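Local coordinates for protein Glucanase/chitosanase (PDB 4ZZ5) that binds chitosan as a CBM32 carbohydrate-binding module, one part of a larger enzyme that probably hydrolyses glycosidic bonds in chitosan and glucan, at residues 48-53 and 132-137; 73-78 and 102-107. All coordinates share one frame; numbering follows the deposited sequence. Where two conformers were deposited one is given.

In the fold
Both contacts bridge the same two antiparallel sheets of the beta-sandwich and both are buried, with all four touching residues shielded in each. Contact 1 joins strand 48-54 to strand 130-137 with its centre about 3 Å from the centre of the chain; contact 2 joins strand 75-80 to strand 103-113, about 8 Å from the chain centre, with strand 103-113 being outermost in its sheet. The chemistry differs between the two places. Contact 1 has no hydrogen bond and is essentially apolar, an isoleucine methyl group over a phenylalanine face, whereas contact 2 adds a buried tyrosine-aspartate hydrogen bond to its hydrophobic packing. The two centres lie about 10 Å apart, and contact 2 is nested in the loop that contact 1 closes.

Contact 1 of 2, residues 48-53 and 132-137; sequences QWIYIN and WEFEVY
Ile50 and Ile52 pack against Phe134 in an apolar contact between facing sheets, deep in the core of the module. The axes of strands 48-53 and 133-137 pass 9.4 Å apart at a signed crossing angle of -43°; no hydrogen bond links residues 48-53 to 132-137, and the join is made mostly by apolar side chains. Its centre is the Phe134 ring. Ile52 CD1 stands 3.3 Å from the ring centroid and almost on the ring normal, a CH-pi contact over the middle of one face. Ile52 sets this up by keeping CG1 anti to its carbonyl carbon (chi1 -54°) and extending the chain to CD1. Side chains facing inward from two antiparallel sheets form the core of the beta-sandwich in this CBM32 (F5/8 type C) module, and this contact is part of that core. Ile50 meets the ring with its branch methyl, CG2 lying 3.9 Å from Phe134 CD2, while the backbone Ile50 O sits at the ring edge, 3.7 Å from Phe134 CE2. Val136 extends the patch along its strand, its CG2 being 4.0 Å from Ile52 CD1. Leu65 and Val118 also touch Phe134, one from each sheet.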
ATOM      1  N   GLN A  48      -5.887  -5.177   6.931  1.00  6.81           N
ATOM      2  CA  GLN A  48      -4.481  -5.297   6.808  1.00  6.00           C
ATOM      3  C   GLN A  48      -3.938  -4.074   6.122  1.00  6.34           C
ATOM      4  O   GLN A  48      -4.683  -3.333   5.474  1.00  7.46           O
ATOM      5  CB  GLN A  48      -4.114  -6.574   5.987  1.00  6.48           C
ATOM      6  CG  GLN A  48      -4.664  -7.845   6.525  1.00  6.77           C
ATOM      7  CD  GLN A  48      -3.997  -8.353   7.774  1.00  7.29           C
ATOM      8  OE1 GLN A  48      -2.923  -7.963   8.178  1.00  7.54           O
ATOM      9  NE2 GLN A  48      -4.577  -9.400   8.360  1.00  8.91           N
ATOM     10  N   TRP A  49      -2.650  -3.834   6.246  1.00  5.74           N
ATOM     11  CA  TRP A  49      -2.049  -2.627   5.713  1.00  5.63           C
ATOM     12  C   TRP A  49      -0.608  -2.783   5.422  1.00  5.09           C
ATOM     13  O   TRP A  49       0.097  -3.636   5.977  1.00  5.31           O
ATOM     14  CB  TRP A  49      -2.357  -1.433   6.637  1.00  6.16           C
ATOM     15  CG  TRP A  49      -1.915  -1.589   8.061  1.00  6.10           C
ATOM     16  CD1 TRP A  49      -2.740  -1.828   9.097  1.00  7.13           C
ATOM     17  CD2 TRP A  49      -0.556  -1.478   8.614  1.00  6.59           C
ATOM     18  NE1 TRP A  49      -1.979  -1.918  10.263  1.00  8.08           N
ATOM     19  CE2 TRP A  49      -0.683  -1.752   9.984  1.00  7.26           C
ATOM     20  CE3 TRP A  49       0.668  -1.209   8.061  1.00  7.31           C
ATOM     21  CZ2 TRP A  49       0.480  -1.751  10.814  1.00  7.67           C
ATOM     22  CZ3 TRP A  49       1.809  -1.230   8.910  1.00  7.37           C
ATOM     23  CH2 TRP A  49       1.654  -1.497  10.247  1.00  8.56           C
ATOM     24  N   ILE A  50      -0.143  -1.897   4.521  1.00  5.38           N
ATOM     25  CA  ILE A  50       1.262  -1.757   4.224  1.00  5.65           C
ATOM     26  C   ILE A  50       1.531  -0.270   4.120  1.00  5.39           C
ATOM     27  O   ILE A  50       0.744   0.452   3.458  1.00  5.83           O
ATOM     28  CB  ILE A  50       1.668  -2.486   2.920  1.00  5.88           C
ATOM     29  CG1 ILE A  50       3.101  -2.195   2.544  1.00  6.72           C
ATOM     30  CG2 ILE A  50       0.761  -2.187   1.745  1.00  7.39           C
ATOM     31  CD1 ILE A  50       3.636  -3.180   1.528  1.00  8.12           C
ATOM     32  N   TYR A  51       2.592   0.223   4.722  1.00  5.75           N
ATOM     33  CA  TYR A  51       3.000   1.631   4.500  1.00  6.12           C
ATOM     34  C   TYR A  51       4.406   1.708   4.040  1.00  7.04           C
ATOM     35  O   TYR A  51       5.263   0.800   4.323  1.00  7.04           O
ATOM     36  CB  TYR A  51       2.709   2.546   5.694  1.00  6.71           C
ATOM     37  CG  TYR A  51       3.511   2.408   6.951  1.00  7.04           C
ATOM     38  CD1 TYR A  51       4.832   2.840   6.959  1.00  8.85           C
ATOM     39  CD2 TYR A  51       2.941   1.980   8.096  1.00  7.40           C
ATOM     40  CE1 TYR A  51       5.523   2.735   8.242  1.00 10.03           C
ATOM     41  CE2 TYR A  51       3.618   1.898   9.302  1.00  9.87           C
ATOM     42  CZ  TYR A  51       4.907   2.268   9.289  1.00 10.80           C
ATOM     43  OH  TYR A  51       5.634   2.178  10.518  1.00 13.83           O
ATOM     44  N   ILE A  52       4.714   2.786   3.358  1.00  7.22           N
ATOM     45  CA  ILE A  52       6.030   3.148   2.828  1.00  7.89           C
ATOM     46  C   ILE A  52       6.492   4.398   3.492  1.00  7.63           C
ATOM     47  O   ILE A  52       5.697   5.379   3.596  1.00  8.99           O
ATOM     48  CB  ILE A  52       5.947   3.388   1.367  1.00  9.78           C
ATOM     49  CG1 ILE A  52       5.330   2.190   0.612  1.00 10.92           C
ATOM     50  CG2 ILE A  52       7.323   3.785   0.805  1.00 12.19           C
ATOM     51  CD1 ILE A  52       4.866   2.518  -0.788  1.00 12.80           C
ATOM     52  N   ASN A  53       7.689   4.437   4.032  1.00  8.40           N
ATOM     53  CA  ASN A  53       8.356   5.656   4.474  1.00  9.08           C
ATOM     54  C   ASN A  53       9.056   6.281   3.351  1.00 10.61           C
ATOM     55  O   ASN A  53      10.075   5.761   2.837  1.00 10.60           O
ATOM     56  CB  ASN A  53       9.339   5.246   5.576  1.00  9.80           C
ATOM     57  CG  ASN A  53       9.976   6.492   6.205  1.00 12.20           C
ATOM     58  OD1 ASN A  53       9.906   7.601   5.647  1.00 13.33           O
ATOM     59  ND2 ASN A  53      10.527   6.323   7.391  1.00 11.53           N
ATOM     60  N   TRP A 132       1.777  -7.244  -5.689  1.00  7.65           N
ATOM     61  CA  TRP A 132       3.037  -7.343  -6.407  1.00  8.02           C
ATOM     62  C   TRP A 132       3.867  -6.043  -6.292  1.00  8.85           C
ATOM     63  O   TRP A 132       5.067  -6.099  -6.111  1.00  8.25           O
ATOM     64  CB  TRP A 132       2.818  -7.717  -7.875  1.00  9.42           C
ATOM     65  CG  TRP A 132       2.092  -8.994  -8.142  1.00  9.49           C
ATOM     66  CD1 TRP A 132       0.852  -9.096  -8.619  1.00 10.04           C
ATOM     67  CD2 TRP A 132       2.609 -10.330  -8.010  1.00  9.49           C
ATOM     68  NE1 TRP A 132       0.513 -10.439  -8.792  1.00 10.23           N
ATOM     69  CE2 TRP A 132       1.559 -11.189  -8.457  1.00  9.82           C
ATOM     70  CE3 TRP A 132       3.805 -10.874  -7.659  1.00 11.45           C
ATOM     71  CZ2 TRP A 132       1.742 -12.600  -8.476  1.00 10.73           C
ATOM     72  CZ3 TRP A 132       3.959 -12.310  -7.664  1.00 11.45           C
ATOM     73  CH2 TRP A 132       2.916 -13.114  -8.066  1.00 11.48           C
ATOM     74  N   GLU A 133       3.164  -4.908  -6.433  1.00  7.95           N
ATOM     75  CA  GLU A 133       3.825  -3.619  -6.367  1.00  8.38           C
ATOM     76  C   GLU A 133       2.867  -2.556  -5.814  1.00  7.77           C
ATOM     77  O   GLU A 133       1.655  -2.625  -6.065  1.00  8.46           O
ATOM     78  CB  GLU A 133       4.320  -3.143  -7.752  1.00  9.79           C
ATOM     79  CG  GLU A 133       5.605  -3.856  -8.251  1.00 11.39           C
ATOM     80  CD  GLU A 133       6.820  -3.582  -7.385  1.00 10.45           C
ATOM     81  OE1 GLU A 133       7.265  -2.393  -7.337  1.00 12.05           O
ATOM     82  OE2 GLU A 133       7.412  -4.491  -6.759  1.00 11.23           O
ATOM     83  N   PHE A 134       3.442  -1.584  -5.132  1.00  7.63           N
ATOM     84  CA  PHE A 134       2.755  -0.415  -4.555  1.00  7.48           C
ATOM     85  C   PHE A 134       3.675   0.741  -4.982  1.00  8.10           C
ATOM     86  O   PHE A 134       4.782   0.851  -4.426  1.00  8.71           O
ATOM     87  CB  PHE A 134       2.740  -0.621  -3.071  1.00  8.39           C
ATOM     88  CG  PHE A 134       2.191   0.536  -2.206  1.00  7.85           C
ATOM     89  CD1 PHE A 134       1.659   1.715  -2.665  1.00  7.75           C
ATOM     90  CD2 PHE A 134       2.193   0.373  -0.821  1.00  9.34           C
ATOM     91  CE1 PHE A 134       1.262   2.751  -1.816  1.00  7.72           C
ATOM     92  CE2 PHE A 134       1.738   1.340   0.045  1.00 10.10           C
ATOM     93  CZ  PHE A 134       1.307   2.581  -0.469  1.00  8.92           C
ATOM     94  N   GLU A 135       3.243   1.526  -5.935  1.00  8.14           N
ATOM     95  CA  GLU A 135       4.035   2.594  -6.591  1.00  8.33           C
ATOM     96  C   GLU A 135       3.426   3.902  -6.165  1.00  8.42           C
ATOM     97  O   GLU A 135       2.172   4.046  -6.050  1.00  8.09           O
ATOM     98  CB  GLU A 135       4.034   2.448  -8.110  1.00  9.75           C
ATOM     99  CG  GLU A 135       4.462   1.079  -8.522  1.00 10.66           C
ATOM    100  CD  GLU A 135       4.349   0.874  -9.999  1.00 12.89           C
ATOM    101  OE1 GLU A 135       4.018   1.781 -10.763  1.00 13.50           O
ATOM    102  OE2 GLU A 135       4.719  -0.233 -10.470  1.00 15.32           O
ATOM    103  N   VAL A 136       4.264   4.951  -6.014  1.00  8.17           N
ATOM    104  CA  VAL A 136       3.823   6.297  -5.563  1.00  8.48           C
ATOM    105  C   VAL A 136       4.461   7.351  -6.429  1.00  8.65           C
ATOM    106  O   VAL A 136       5.693   7.283  -6.698  1.00  9.09           O
ATOM    107  CB  VAL A 136       4.244   6.543  -4.137  1.00  8.43           C
ATOM    108  CG1 VAL A 136       3.887   7.926  -3.625  1.00  9.54           C
ATOM    109  CG2 VAL A 136       3.631   5.506  -3.182  1.00  9.10           C
ATOM    110  N   TYR A 137       3.681   8.298  -6.928  1.00  8.40           N
ATOM    111  CA  TYR A 137       4.132   9.336  -7.835  1.00  9.89           C
ATOM    112  C   TYR A 137       3.662  10.682  -7.443  1.00  9.97           C
ATOM    113  O   TYR A 137       2.611  10.897  -6.869  1.00  9.60           O
ATOM    114  CB  TYR A 137       3.627   9.083  -9.257  1.00 10.03           C
ATOM    115  CG  TYR A 137       4.028   7.730  -9.798  1.00 10.00           C
ATOM    116  CD1 TYR A 137       5.250   7.554 -10.439  1.00 11.26           C
ATOM    117  CD2 TYR A 137       3.200   6.593  -9.675  1.00 10.43           C
ATOM    118  CE1 TYR A 137       5.657   6.347 -10.894  1.00 11.20           C
ATOM    119  CE2 TYR A 137       3.651   5.356 -10.144  1.00 11.74           C
ATOM    120  CZ  TYR A 137       4.851   5.249 -10.758  1.00 11.20           C
ATOM    121  OH  TYR A 137       5.339   3.992 -11.186  1.00 13.64           O
TER

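Contact 2 of 2, residues 73-78 and 102-107; sequences TAYSIQ and AIDDIT
A polar link buried inside the CBM32 beta-sandwich, Tyr75 to Asp104, joins the two sheets here, with Ile77 and Ile106 packed beside it. The axes of strands 75-78 and 103-107 come no closer than 10.1 Å and run at 47° to each other, a separation that side chains must bridge. Tyr75 does so with its full length: its first torsion (chi1 63°) tucks CG over the backbone, flanked by N and C, and the ring carries its hydroxyl across to the other sheet. There Tyr75 OH donates to Asp104 OD2 over 2.6 Å. The donor reaches OD2 on the anti side, 31° out of the carboxylate plane, while the ring and carboxylate planes are themselves nearly aligned. Trp67 NE1, from the same sheet as Asp104, donates to OD2 as well, and its ring also meets that of Tyr75; two donors on one buried oxygen would be expected to stabilise the carboxylate as an anion. A phenylalanine in place of Tyr75 would probably keep much of the ring packing but leave Asp104 OD2 without its donor from the facing sheet. Ile106 has two conformers; in one of them its CD1 comes to the ring edge, in the plane, 3.9 Å from Tyr75 CE1. In that conformer the methyl also lies 3.4 Å from Tyr75 OH, so the hydroxyl is flanked by carbon as well as by its acceptor. Leu65 touches both Tyr75 and Ile106. On the neighbouring inward position of residues 73-78, the ends of Ile77 and of Ile106 in this same conformer meet head-on, with Ile77 CG1 4.0 Å from Ile106 CD1.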
ATOM      1  N   THR A  73     -11.466  -5.388  -2.456  1.00  8.38           N
ATOM      2  CA  THR A  73     -12.543  -4.654  -3.003  1.00  8.78           C
ATOM      3  C   THR A  73     -12.824  -3.303  -2.321  1.00  8.67           C
ATOM      4  O   THR A  73     -13.337  -2.374  -2.899  1.00  8.93           O
ATOM      5  CB  THR A  73     -13.867  -5.468  -3.051  1.00  9.45           C
ATOM      6  OG1 THR A  73     -14.267  -5.776  -1.750  1.00 10.16           O
ATOM      7  CG2 THR A  73     -13.679  -6.738  -3.867  1.00 11.32           C
ATOM      8  N   ALA A  74     -12.438  -3.234  -1.026  1.00  8.40           N
ATOM      9  CA  ALA A  74     -12.506  -1.977  -0.257  1.00  8.14           C
ATOM     10  C   ALA A  74     -11.169  -1.706   0.405  1.00  7.00           C
ATOM     11  O   ALA A  74     -10.639  -2.561   1.061  1.00  6.81           O
ATOM     12  CB  ALA A  74     -13.590  -1.993   0.821  1.00  9.00           C
ATOM     13  N   TYR A  75     -10.690  -0.512   0.135  1.00  7.02           N
ATOM     14  CA  TYR A  75      -9.404  -0.068   0.793  1.00  6.86           C
ATOM     15  C   TYR A  75      -9.392   1.395   0.674  1.00  6.90           C
ATOM     16  O   TYR A  75     -10.108   2.067  -0.083  1.00  7.24           O
ATOM     17  CB  TYR A  75      -8.191  -0.703   0.064  1.00  6.85           C
ATOM     18  CG  TYR A  75      -8.021  -0.296  -1.378  1.00  6.69           C
ATOM     19  CD1 TYR A  75      -7.255   0.809  -1.725  1.00  8.50           C
ATOM     20  CD2 TYR A  75      -8.583  -1.068  -2.401  1.00  7.82           C
ATOM     21  CE1 TYR A  75      -7.091   1.177  -3.062  1.00  8.11           C
ATOM     22  CE2 TYR A  75      -8.401  -0.722  -3.738  1.00  7.77           C
ATOM     23  CZ  TYR A  75      -7.687   0.418  -4.009  1.00  7.84           C
ATOM     24  OH  TYR A  75      -7.487   0.807  -5.390  1.00  9.19           O
ATOM     25  N   SER A  76      -8.460   1.943   1.447  1.00  7.26           N
ATOM     26  CA  SER A  76      -8.119   3.365   1.367  0.50  7.66           C
ATOM     27  C   SER A  76      -6.651   3.575   1.133  1.00  8.15           C
ATOM     28  O   SER A  76      -5.802   2.705   1.497  1.00  9.18           O
ATOM     29  CB  SER A  76      -8.547   4.094   2.538  0.50  7.98           C
ATOM     30  OG  SER A  76      -7.963   3.596   3.692  0.50  8.03           O
ATOM     31  N   ILE A  77      -6.277   4.666   0.501  1.00  6.88           N
ATOM     32  CA  ILE A  77      -4.934   5.215   0.467  1.00  5.97           C
ATOM     33  C   ILE A  77      -4.888   6.329   1.455  1.00  5.70           C
ATOM     34  O   ILE A  77      -5.770   7.199   1.489  1.00  6.28           O
ATOM     35  CB  ILE A  77      -4.557   5.725  -0.902  1.00  7.39           C
ATOM     36  CG1 ILE A  77      -4.715   4.694  -1.989  1.00  9.97           C
ATOM     37  CG2 ILE A  77      -3.155   6.258  -0.892  1.00  7.99           C
ATOM     38  CD1 ILE A  77      -3.949   3.457  -1.827  1.00 10.41           C
ATOM     39  N   GLN A  78      -3.875   6.315   2.335  1.00  6.06           N
ATOM     40  CA  GLN A  78      -3.759   7.279   3.431  1.00  6.10           C
ATOM     41  C   GLN A  78      -2.344   7.858   3.472  1.00  6.47           C
ATOM     42  O   GLN A  78      -1.392   7.156   3.040  1.00  7.11           O
ATOM     43  CB  GLN A  78      -4.035   6.593   4.741  1.00  6.50           C
ATOM     44  CG  GLN A  78      -5.335   5.756   4.711  1.00  7.34           C
ATOM     45  CD  GLN A  78      -5.641   5.188   6.023  1.00  8.56           C
ATOM     46  OE1 GLN A  78      -4.801   4.570   6.698  1.00 10.03           O
ATOM     47  NE2 GLN A  78      -6.897   5.130   6.338  1.00 14.14           N
ATOM     48  N   ALA A 102      -6.235  -6.478 -10.070  1.00 10.55           N
ATOM     49  CA  ALA A 102      -5.244  -6.275 -11.103  1.00 11.78           C
ATOM     50  C   ALA A 102      -4.551  -4.917 -10.895  1.00 11.54           C
ATOM     51  O   ALA A 102      -4.134  -4.607  -9.722  1.00 10.29           O
ATOM     52  CB  ALA A 102      -5.826  -6.455 -12.520  1.00 16.26           C
ATOM     53  N   ILE A 103      -4.468  -4.037 -11.901  1.00  9.86           N
ATOM     54  CA  ILE A 103      -3.903  -2.719 -11.702  1.00  9.68           C
ATOM     55  C   ILE A 103      -4.952  -1.765 -11.225  1.00  9.63           C
ATOM     56  O   ILE A 103      -6.023  -1.710 -11.835  1.00 11.16           O
ATOM     57  CB  ILE A 103      -3.248  -2.171 -12.995  1.00 11.78           C
ATOM     58  CG1 ILE A 103      -2.234  -3.103 -13.561  1.00 13.72           C
ATOM     59  CG2 ILE A 103      -2.724  -0.765 -12.800  1.00 14.28           C
ATOM     60  CD1 ILE A 103      -1.169  -3.519 -12.614  1.00 16.25           C
ATOM     61  N   ASP A 104      -4.679  -0.987 -10.181  1.00  9.37           N
ATOM     62  CA  ASP A 104      -5.486   0.131  -9.759  1.00  9.53           C
ATOM     63  C   ASP A 104      -4.630   1.327  -9.881  1.00 10.14           C
ATOM     64  O   ASP A 104      -3.631   1.498  -9.141  1.00 10.12           O
ATOM     65  CB  ASP A 104      -5.950  -0.002  -8.315  1.00  8.84           C
ATOM     66  CG  ASP A 104      -6.958  -1.083  -8.074  1.00  9.87           C
ATOM     67  OD1 ASP A 104      -7.424  -1.788  -9.048  1.00 13.26           O
ATOM     68  OD2 ASP A 104      -7.307  -1.292  -6.867  1.00  9.18           O
ATOM     69  N   ASP A 105      -5.007   2.223 -10.807  1.00 10.59           N
ATOM     70  CA  ASP A 105      -4.313   3.455 -10.976  1.00 10.87           C
ATOM     71  C   ASP A 105      -5.045   4.615 -10.349  1.00 11.64           C
ATOM     72  O   ASP A 105      -6.112   4.999 -10.892  1.00 18.57           O
ATOM     73  CB  ASP A 105      -4.052   3.748 -12.506  1.00 14.70           C
ATOM     74  CG  ASP A 105      -2.827   4.721 -12.746  1.00 21.22           C
ATOM     75  OD1 ASP A 105      -2.106   5.239 -11.829  1.00 23.23           O
ATOM     76  OD2 ASP A 105      -2.439   4.829 -13.982  1.00 25.77           O
ATOM     77  N   ILE A 106      -4.601   5.186  -9.267  1.00  9.74           N
ATOM     78  CA  ILE A 106      -5.389   6.023  -8.391  0.84  9.63           C
ATOM     79  C   ILE A 106      -4.813   7.417  -8.458  1.00 10.18           C
ATOM     80  O   ILE A 106      -3.643   7.596  -8.229  1.00 11.45           O
ATOM     81  CB  ILE A 106      -5.282   5.464  -6.952  0.84 10.14           C
ATOM     82  CG1 ILE A 106      -5.829   4.024  -6.831  0.84  9.91           C
ATOM     83  CG2 ILE A 106      -6.028   6.389  -6.017  0.84 11.48           C
ATOM     84  CD1 ILE A 106      -5.170   3.269  -5.703  0.84 11.79           C
ATOM     85  N   THR A 107      -5.622   8.435  -8.629  1.00 10.26           N
ATOM     86  CA  THR A 107      -5.191   9.826  -8.521  1.00 10.25           C
ATOM     87  C   THR A 107      -5.988  10.537  -7.388  1.00  9.79           C
ATOM     88  O   THR A 107      -7.158  10.195  -7.147  1.00 11.86           O
ATOM     89  CB  THR A 107      -5.302  10.597  -9.843  1.00 13.68           C
ATOM     90  OG1 THR A 107      -6.662  10.604 -10.188  1.00 17.68           O
ATOM     91  CG2 THR A 107      -4.426   9.997 -10.879  1.00 14.01           C
TER